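Side-chain contact in hydrogenase 2 maturation peptidase (Thaumarchaeota archaeon SCGC AB-539-E09, PDB 5TTX), which probably cleaves the C-terminal extension from the large subunit of a nickel-iron hydrogenase during maturation of that enzyme: residues 74-79 with 140-145. Numbering follows the deposited sequence.
Sequences GPPGRL and SEEVEA
G77 brings the type II beta turn from P75 to R78 up against the first turn of helix 141-158, its CA 4.6 Å from that of V143. At this closest point the backbone of G77 faces the helix directly: its CA lies 3.9 Å from E142 O. A beta carbon here would come tight against E142 O, and the backbone angles of this third turn position would jam it against P76 O. Beside it, E142 leans over P76, with its CB 3.6 Å from P76 O and 4.0 Å from P76 CB. CG of E142 lies anti to the carbonyl carbon (chi1 -66°), and the bend at chi2 (98°) brings the carboxylate alongside the proline ring, OE1 standing 4.1 Å from P76 CB. An alanine in place of E142 would keep the CB contact but would probably leave this flank of the P76 ring less covered. On the inner side V143 sends CG2 to within 4.2 Å of G77 N, while its own N is capped by S140 OG (3.2 Å). G77 and R78 also make backbone hydrogen bonds to I129, following strand 122-128. The loop before strand 79-83 meets the helix through van der Waals packing, in which E142 contributes mainly its aliphatic stem and glycine both suits the turn and lets the backbone come close to the helix.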
ATOM      1  N   GLY A  74       4.216  38.042  33.497  1.00 40.39           N
ATOM      2  CA  GLY A  74       5.463  38.337  34.150  1.00 34.32           C
ATOM      3  C   GLY A  74       5.950  39.708  33.778  1.00 33.47           C
ATOM      4  O   GLY A  74       5.457  40.329  32.829  1.00 43.68           O
ATOM      5  N   PRO A  75       6.945  40.200  34.506  1.00 35.83           N
ATOM      6  CA  PRO A  75       7.392  41.581  34.321  1.00 39.80           C
ATOM      7  C   PRO A  75       8.309  41.707  33.120  1.00 40.58           C
ATOM      8  O   PRO A  75       8.918  40.720  32.675  1.00 38.61           O
ATOM      9  CB  PRO A  75       8.148  41.878  35.626  1.00 33.52           C
ATOM     10  CG  PRO A  75       8.805  40.567  35.937  1.00 29.40           C
ATOM     11  CD  PRO A  75       7.795  39.481  35.482  1.00 35.51           C
ATOM     12  N   PRO A  76       8.438  42.916  32.577  1.00 45.11           N
ATOM     13  CA  PRO A  76       9.399  43.150  31.491  1.00 28.39           C
ATOM     14  C   PRO A  76      10.798  42.686  31.876  1.00 31.23           C
ATOM     15  O   PRO A  76      11.244  42.849  33.019  1.00 36.96           O
ATOM     16  CB  PRO A  76       9.336  44.668  31.292  1.00 29.47           C
ATOM     17  CG  PRO A  76       7.939  45.044  31.719  1.00 30.58           C
ATOM     18  CD  PRO A  76       7.625  44.109  32.886  1.00 31.34           C
ATOM     19  N   GLY A  77      11.493  42.087  30.912  1.00 27.14           N
ATOM     20  CA  GLY A  77      12.822  41.545  31.137  1.00 26.05           C
ATOM     21  C   GLY A  77      12.845  40.126  31.682  1.00 28.95           C
ATOM     22  O   GLY A  77      13.921  39.557  31.824  1.00 24.94           O
ATOM     23  N   ARG A  78      11.699  39.556  32.042  1.00 29.64           N
ATOM     24  CA  ARG A  78      11.660  38.137  32.365  1.00 36.52           C
ATOM     25  C   ARG A  78      12.005  37.305  31.126  1.00 34.18           C
ATOM     26  O   ARG A  78      11.564  37.597  30.010  1.00 32.83           O
ATOM     27  CB  ARG A  78      10.265  37.776  32.906  1.00 37.51           C
ATOM     28  CG  ARG A  78      10.011  36.322  33.159  1.00 33.39           C
ATOM     29  CD  ARG A  78      10.806  35.782  34.334  1.00 32.24           C
ATOM     30  NE  ARG A  78      10.587  36.535  35.567  1.00 27.09           N
ATOM     31  CZ  ARG A  78       9.502  36.487  36.337  1.00 32.77           C
ATOM     32  NH1 ARG A  78       9.455  37.233  37.435  1.00 44.49           N
ATOM     33  NH2 ARG A  78       8.469  35.710  36.028  1.00 32.62           N
ATOM     34  N   LEU A  79      12.828  36.287  31.315  1.00 30.72           N
ATOM     35  CA  LEU A  79      13.240  35.400  30.235  1.00 34.59           C
ATOM     36  C   LEU A  79      12.539  34.057  30.370  1.00 31.40           C
ATOM     37  O   LEU A  79      12.195  33.624  31.472  1.00 33.04           O
ATOM     38  CB  LEU A  79      14.765  35.178  30.216  1.00 23.21           C
ATOM     39  CG  LEU A  79      15.618  36.358  29.744  1.00 34.60           C
ATOM     40  CD1 LEU A  79      17.139  35.991  29.744  1.00 28.97           C
ATOM     41  CD2 LEU A  79      15.160  36.858  28.376  1.00 28.11           C
ATOM     42  N   SER A 140      14.019  49.198  26.294  1.00 34.96           N
ATOM     43  CA  SER A 140      13.789  49.574  27.677  1.00 26.15           C
ATOM     44  C   SER A 140      14.962  49.127  28.553  1.00 34.33           C
ATOM     45  O   SER A 140      15.736  48.227  28.220  1.00 34.68           O
ATOM     46  CB  SER A 140      12.510  48.921  28.213  1.00 25.35           C
ATOM     47  OG  SER A 140      12.617  47.487  28.133  1.00 28.75           O
ATOM     48  N   GLU A 141      15.068  49.782  29.699  1.00 29.39           N
ATOM     49  CA  GLU A 141      16.022  49.414  30.728  1.00 35.92           C
ATOM     50  C   GLU A 141      15.962  47.910  31.031  1.00 38.95           C
ATOM     51  O   GLU A 141      16.995  47.234  31.097  1.00 44.05           O
ATOM     52  CB  GLU A 141      15.708  50.274  31.961  1.00 31.20           C
ATOM     53  CG  GLU A 141      16.795  50.345  32.974  1.00 63.11           C
ATOM     54  CD  GLU A 141      16.641  51.528  33.908  1.00 72.31           C
ATOM     55  OE1 GLU A 141      15.513  52.072  34.022  1.00 66.48           O
ATOM     56  OE2 GLU A 141      17.666  51.915  34.521  1.00 85.09           O
ATOM     57  N   GLU A 142      14.749  47.363  31.177  1.00 31.17           N
ATOM     58  CA  GLU A 142      14.597  45.962  31.551  1.00 28.22           C
ATOM     59  C   GLU A 142      15.097  45.036  30.456  1.00 27.99           C
ATOM     60  O   GLU A 142      15.823  44.073  30.729  1.00 35.07           O
ATOM     61  CB  GLU A 142      13.138  45.638  31.873  1.00 25.16           C
ATOM     62  CG  GLU A 142      12.634  46.350  33.106  1.00 26.99           C
ATOM     63  CD  GLU A 142      11.855  47.615  32.741  1.00 40.00           C
ATOM     64  OE1 GLU A 142      10.816  47.870  33.394  1.00 37.36           O
ATOM     65  OE2 GLU A 142      12.282  48.346  31.801  1.00 29.77           O
ATOM     66  N   VAL A 143      14.729  45.311  29.210  1.00 25.90           N
ATOM     67  CA  VAL A 143      15.036  44.341  28.174  1.00 30.94           C
ATOM     68  C   VAL A 143      16.493  44.446  27.772  1.00 35.06           C
ATOM     69  O   VAL A 143      17.131  43.434  27.450  1.00 36.99           O
ATOM     70  CB  VAL A 143      14.079  44.504  26.985  1.00 24.85           C
ATOM     71  CG1 VAL A 143      14.528  43.646  25.804  1.00 24.71           C
ATOM     72  CG2 VAL A 143      12.635  44.146  27.423  1.00 21.63           C
ATOM     73  N   GLU A 144      17.059  45.642  27.852  1.00 30.35           N
ATOM     74  CA  GLU A 144      18.499  45.768  27.739  1.00 27.45           C
ATOM     75  C   GLU A 144      19.206  44.891  28.763  1.00 31.56           C
ATOM     76  O   GLU A 144      20.171  44.194  28.432  1.00 38.35           O
ATOM     77  CB  GLU A 144      18.938  47.221  27.913  1.00 34.86           C
ATOM     78  CG  GLU A 144      20.435  47.291  28.282  1.00 46.80           C
ATOM     79  CD  GLU A 144      21.225  48.311  27.497  1.00 65.87           C
ATOM     80  OE1 GLU A 144      20.655  49.351  27.084  1.00 60.87           O
ATOM     81  OE2 GLU A 144      22.440  48.068  27.311  1.00 83.89           O
ATOM     82  N   ALA A 145      18.778  44.949  30.028  1.00 29.06           N
ATOM     83  CA  ALA A 145      19.448  44.114  31.016  1.00 35.17           C
ATOM     84  C   ALA A 145      19.212  42.638  30.711  1.00 38.06           C
ATOM     85  O   ALA A 145      20.095  41.798  30.959  1.00 37.78           O
ATOM     86  CB  ALA A 145      19.001  44.478  32.430  1.00 28.68           C
TER